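Side-chain contacts in dual specificity protein phosphatase 15 (Homo sapiens, PDB 1YZ4), which removes phosphate from tyrosine, serine and threonine residues of proteins, and may act on MAPK13, ATF2, ERBB3, PDGFRB and SNX6: residues Glu139-Trp143 with Ala144-Lys148; Arg151-Glu154 with Glu155-Glu159. The protein carries 1 engineered substitution. One frame throughout, in Å; residues are numbered along the deposited sequence.

Contact 1. Residues Glu139-Trp143 with Ala144-Lys148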
loop_
_atom_site.group_PDB
_atom_site.type_symbol
_atom_site.label_atom_id
_atom_site.label_comp_id
_atom_site.label_asym_id
_atom_site.label_seq_id
_atom_site.Cartn_x
_atom_site.Cartn_y
_atom_site.Cartn_z
ATOM N N GLU A 139 6.552 -7.383 11.507
ATOM C CA GLU A 139 7.280 -8.554 11.987
ATOM C C GLU A 139 6.269 -9.664 12.280
ATOM O O GLU A 139 6.419 -10.792 11.813
ATOM C CB GLU A 139 8.045 -8.210 13.270
ATOM C CG GLU A 139 9.556 -8.197 13.135
ATOM C CD GLU A 139 10.139 -9.578 12.937
ATOM O OE1 GLU A 139 9.785 -10.241 11.940
ATOM O OE2 GLU A 139 10.954 -10.002 13.780
ATOM N N GLU A 140 5.244 -9.325 13.062
ATOM C CA GLU A 140 4.195 -10.275 13.422
ATOM C C GLU A 140 3.593 -10.861 12.158
ATOM O O GLU A 140 3.629 -12.066 11.940
ATOM C CB GLU A 140 3.077 -9.581 14.204
ATOM C CG GLU A 140 3.407 -9.193 15.635
ATOM C CD GLU A 140 2.282 -8.394 16.292
ATOM O OE1 GLU A 140 1.118 -8.870 16.283
ATOM O OE2 GLU A 140 2.567 -7.292 16.817
ATOM N N PHE A 141 3.037 -9.981 11.333
ATOM C CA PHE A 141 2.394 -10.361 10.086
ATOM C C PHE A 141 3.228 -11.345 9.275
ATOM O O PHE A 141 2.698 -12.314 8.726
ATOM C CB PHE A 141 2.112 -9.116 9.247
ATOM C CG PHE A 141 1.451 -9.412 7.933
ATOM C CD1 PHE A 141 0.104 -9.764 7.880
ATOM C CD2 PHE A 141 2.187 -9.376 6.748
ATOM C CE1 PHE A 141 -0.502 -10.079 6.669
ATOM C CE2 PHE A 141 1.593 -9.690 5.530
ATOM C CZ PHE A 141 0.242 -10.045 5.488
ATOM N N GLY A 142 4.531 -11.094 9.203
ATOM C CA GLY A 142 5.400 -11.975 8.450
ATOM C C GLY A 142 5.388 -13.387 9.002
ATOM O O GLY A 142 5.294 -14.360 8.254
ATOM N N TRP A 143 5.471 -13.496 10.321
ATOM C CA TRP A 143 5.485 -14.790 10.980
ATOM C C TRP A 143 4.135 -15.497 10.926
ATOM O O TRP A 143 4.043 -16.655 10.515
ATOM C CB TRP A 143 5.892 -14.622 12.447
ATOM C CG TRP A 143 6.131 -15.921 13.178
ATOM C CD1 TRP A 143 7.291 -16.647 13.206
ATOM C CD2 TRP A 143 5.188 -16.645 13.982
ATOM N NE1 TRP A 143 7.130 -17.773 13.980
ATOM C CE2 TRP A 143 5.849 -17.798 14.466
ATOM C CE3 TRP A 143 3.850 -16.433 14.339
ATOM C CZ2 TRP A 143 5.216 -18.734 15.291
ATOM C CZ3 TRP A 143 3.219 -17.368 15.162
ATOM C CH2 TRP A 143 3.905 -18.503 15.627
ATOM N N ALA A 144 3.087 -14.788 11.333
ATOM C CA ALA A 144 1.751 -15.368 11.403
ATOM C C ALA A 144 0.872 -15.435 10.151
ATOM O O ALA A 144 0.713 -16.489 9.536
ATOM C CB ALA A 144 0.969 -14.677 12.531
ATOM N N SER A 145 0.310 -14.293 9.787
ATOM C CA SER A 145 -0.633 -14.180 8.686
ATOM C C SER A 145 -0.192 -14.223 7.221
ATOM O O SER A 145 -0.933 -14.704 6.366
ATOM C CB SER A 145 -1.436 -12.914 8.927
ATOM O OG SER A 145 -1.634 -12.748 10.320
ATOM N N SER A 146 0.992 -13.711 6.925
ATOM C CA SER A 146 1.486 -13.657 5.556
ATOM C C SER A 146 1.178 -14.879 4.675
ATOM O O SER A 146 0.415 -14.782 3.708
ATOM C CB SER A 146 2.994 -13.380 5.576
ATOM O OG SER A 146 3.468 -13.050 4.285
ATOM N N GLN A 147 1.777 -16.021 5.003
ATOM C CA GLN A 147 1.583 -17.254 4.244
ATOM C C GLN A 147 0.114 -17.702 4.118
ATOM O O GLN A 147 -0.329 -18.140 3.044
ATOM C CB GLN A 147 2.399 -18.376 4.893
ATOM C CG GLN A 147 3.898 -18.107 4.962
ATOM C CD GLN A 147 4.590 -18.912 6.061
ATOM O OE1 GLN A 147 4.408 -18.645 7.252
ATOM N NE2 GLN A 147 5.381 -19.905 5.663
ATOM N N LYS A 148 -0.629 -17.612 5.217
ATOM C CA LYS A 148 -2.034 -18.019 5.222
ATOM C C LYS A 148 -2.807 -17.156 4.237
ATOM O O LYS A 148 -3.643 -17.646 3.469
ATOM C CB LYS A 148 -2.635 -17.871 6.627
ATOM C CG LYS A 148 -4.083 -18.339 6.724
ATOM C CD LYS A 148 -4.719 -18.051 8.088
ATOM C CE LYS A 148 -6.173 -18.548 8.130
ATOM N NZ LYS A 148 -6.855 -18.300 9.441
#
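Phe141 sets one face of its ring against the backbone of Ser146 and also touches Ser145 CB. Ser146 N sits over the centre of that face, 3.9 Å above the plane. On the same face CZ of Phe141 meets CA of Ser146 at 3.8 Å. The CD1 side of the ring reaches Ser145, with CD1 of Phe141 3.7 Å from Ser145 CB. The first torsion explains the placing: CG of Phe141 lies opposite the backbone N (chi1 180°), next to its own carbonyl carbon, which turns the ring along the chain toward the serines.

The Ser146 N-H is directed to Phe141 O, at 2.8 Å with an N-H...O angle of 165°. This is an i to i+5 bond. Ser145 N lies 3.3 Å from Phe141 O but at a poor angle, so the usual i+4 bond is missing here. One residue earlier the normal pattern still holds, and Ala144 N bonds to Glu140 O at 2.8 Å. On the outer side, Trp143 CE3 packs against Ala144 CB at 3.8 Å.

The widened turn marks the junction of helices 132-143 and 145-157. Phe141 points into the fold, where it forms a T-shaped pair with Phe70 of helix 70-82. It also packs on Ala104, Met107 and Thr108 of helix 97-110, and Ser146 touches Met107 beside it.

Contact 2. Residues Arg151-Glu154 with Glu155-Glu159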
loop_
_atom_site.group_PDB
_atom_site.type_symbol
_atom_site.label_atom_id
_atom_site.label_comp_id
_atom_site.label_asym_id
_atom_site.label_seq_id
_atom_site.Cartn_x
_atom_site.Cartn_y
_atom_site.Cartn_z
ATOM N N ARG A 151 -2.278 -18.128 0.493
ATOM C CA ARG A 151 -3.105 -19.265 0.120
ATOM C C ARG A 151 -4.566 -18.810 -0.023
ATOM O O ARG A 151 -5.270 -19.225 -0.948
ATOM C CB ARG A 151 -2.995 -20.360 1.183
ATOM C CG ARG A 151 -3.802 -21.614 0.889
ATOM C CD ARG A 151 -4.478 -22.097 2.165
ATOM N NE ARG A 151 -5.521 -21.168 2.606
ATOM C CZ ARG A 151 -5.874 -20.980 3.874
ATOM N NH1 ARG A 151 -5.265 -21.652 4.841
ATOM N NH2 ARG A 151 -6.842 -20.124 4.178
ATOM N N GLN A 152 -5.012 -17.953 0.897
ATOM C CA GLN A 152 -6.378 -17.438 0.862
ATOM C C GLN A 152 -6.670 -16.675 -0.427
ATOM O O GLN A 152 -7.696 -16.904 -1.069
ATOM C CB GLN A 152 -6.635 -16.524 2.063
ATOM C CG GLN A 152 -7.296 -17.213 3.241
ATOM C CD GLN A 152 -7.478 -16.287 4.433
ATOM O OE1 GLN A 152 -8.016 -15.184 4.303
ATOM N NE2 GLN A 152 -7.036 -16.734 5.606
ATOM N N LEU A 153 -5.769 -15.771 -0.807
ATOM C CA LEU A 153 -5.953 -14.981 -2.022
ATOM C C LEU A 153 -6.074 -15.875 -3.252
ATOM O O LEU A 153 -6.828 -15.577 -4.180
ATOM C CB LEU A 153 -4.785 -14.007 -2.215
ATOM C CG LEU A 153 -4.633 -12.909 -1.161
ATOM C CD1 LEU A 153 -3.287 -12.233 -1.333
ATOM C CD2 LEU A 153 -5.765 -11.902 -1.275
ATOM N N GLU A 154 -5.317 -16.967 -3.257
ATOM C CA GLU A 154 -5.353 -17.901 -4.369
ATOM C C GLU A 154 -6.758 -18.492 -4.450
ATOM O O GLU A 154 -7.297 -18.694 -5.536
ATOM C CB GLU A 154 -4.325 -19.012 -4.146
ATOM C CG GLU A 154 -2.891 -18.507 -4.048
ATOM C CD GLU A 154 -1.923 -19.575 -3.569
ATOM O OE1 GLU A 154 -1.904 -20.674 -4.159
ATOM O OE2 GLU A 154 -1.176 -19.315 -2.603
ATOM N N GLU A 155 -7.350 -18.752 -3.289
ATOM C CA GLU A 155 -8.689 -19.316 -3.226
ATOM C C GLU A 155 -9.746 -18.317 -3.679
ATOM O O GLU A 155 -10.587 -18.638 -4.512
ATOM C CB GLU A 155 -8.994 -19.775 -1.802
ATOM C CG GLU A 155 -8.354 -21.094 -1.411
ATOM C CD GLU A 155 -8.367 -21.304 0.092
ATOM O OE1 GLU A 155 -9.343 -20.870 0.740
ATOM O OE2 GLU A 155 -7.409 -21.905 0.626
ATOM N N ARG A 156 -9.701 -17.106 -3.129
ATOM C CA ARG A 156 -10.669 -16.070 -3.479
ATOM C C ARG A 156 -10.598 -15.554 -4.909
ATOM O O ARG A 156 -11.628 -15.335 -5.539
ATOM C CB ARG A 156 -10.545 -14.872 -2.532
ATOM C CG ARG A 156 -11.426 -14.946 -1.289
ATOM C CD ARG A 156 -11.051 -16.130 -0.428
ATOM N NE ARG A 156 -11.475 -15.963 0.956
ATOM C CZ ARG A 156 -11.239 -16.853 1.915
ATOM N NH1 ARG A 156 -10.584 -17.972 1.633
ATOM N NH2 ARG A 156 -11.651 -16.628 3.155
ATOM N N PHE A 157 -9.391 -15.351 -5.425
ATOM C CA PHE A 157 -9.256 -14.806 -6.772
ATOM C C PHE A 157 -8.514 -15.683 -7.766
ATOM O O PHE A 157 -8.427 -15.338 -8.940
ATOM C CB PHE A 157 -8.571 -13.428 -6.719
ATOM C CG PHE A 157 -9.073 -12.538 -5.614
ATOM C CD1 PHE A 157 -8.463 -12.549 -4.362
ATOM C CD2 PHE A 157 -10.176 -11.709 -5.814
ATOM C CE1 PHE A 157 -8.944 -11.749 -3.326
ATOM C CE2 PHE A 157 -10.667 -10.904 -4.778
ATOM C CZ PHE A 157 -10.048 -10.925 -3.534
ATOM N N GLY A 158 -7.985 -16.814 -7.310
ATOM C CA GLY A 158 -7.251 -17.682 -8.214
ATOM C C GLY A 158 -5.802 -17.242 -8.300
ATOM O O GLY A 158 -5.442 -16.196 -7.756
ATOM N N GLU A 159 -4.970 -18.030 -8.977
ATOM C CA GLU A 159 -3.547 -17.712 -9.117
ATOM C C GLU A 159 -3.222 -16.972 -10.412
ATOM O O GLU A 159 -4.168 -16.655 -11.165
ATOM C CB GLU A 159 -2.712 -18.994 -9.032
ATOM C CG GLU A 159 -2.729 -19.651 -7.656
ATOM C CD GLU A 159 -1.948 -20.953 -7.617
ATOM O OE1 GLU A 159 -2.356 -21.913 -8.307
ATOM O OE2 GLU A 159 -0.927 -21.019 -6.901
#
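Arg151 and Glu155 form a salt bridge one helical turn apart, NE of Arg151 to OE2 of Glu155 at 2.8 Å. Their guanidinium and carboxylate planes are 14° apart. The Arg151 chain bends at chi2 and chi3, which brings NE back to the acid. The other oxygen, Glu155 OE1, meets Arg156 NH1 at 3.3 Å, in the plane of that guanidinium. One carboxylate thus joins two arginines.

Packing contacts follow the same spacing. Gln152 CG lies over a face of the Arg156 guanidinium, 3.7 Å from NH1. The apolar pair is Leu153 CD2 with Phe157 CE1 at 3.8 Å, and both side chains pack on Asn75 of helix 70-82.

Glu154 and Glu159 bring like charges close, OE1 of Glu154 to OE2 of Glu159 at 2.9 Å. This would probably be unfavourable between two charged carboxylates.

In the backbone, Arg156 N bonds to Gln152 O at 2.9 Å and Phe157 N to Leu153 O at 2.9 Å. Gly158 then leaves the helix with positive phi (86°). The i to i+4 salt bridge is a common feature of exposed helix faces; the positive-phi glycine is characteristic of a helix C-terminus, here that of the last helix of the chain.

How the contacts relate
Contacts 1 and 2 follow each other along the chain and share helix 145-157. Contact 1 joins its start to helix 132-143, and contact 2 covers its last turns and its end. Their centres are about 16 Å apart, and beyond their place in the chain they do not touch. Both present apolar groups to the body of the domain: contact 1 chiefly to helix 97-110, contact 2 to helix 70-82. Contact 1 is partly buried and contact 2 is a surface contact. Their centres lie about 16 and 19 Å from the centre of the chain. Neither reaches the active site, where the engineered Ser91 stands in for the predicted phosphocysteine nucleophile.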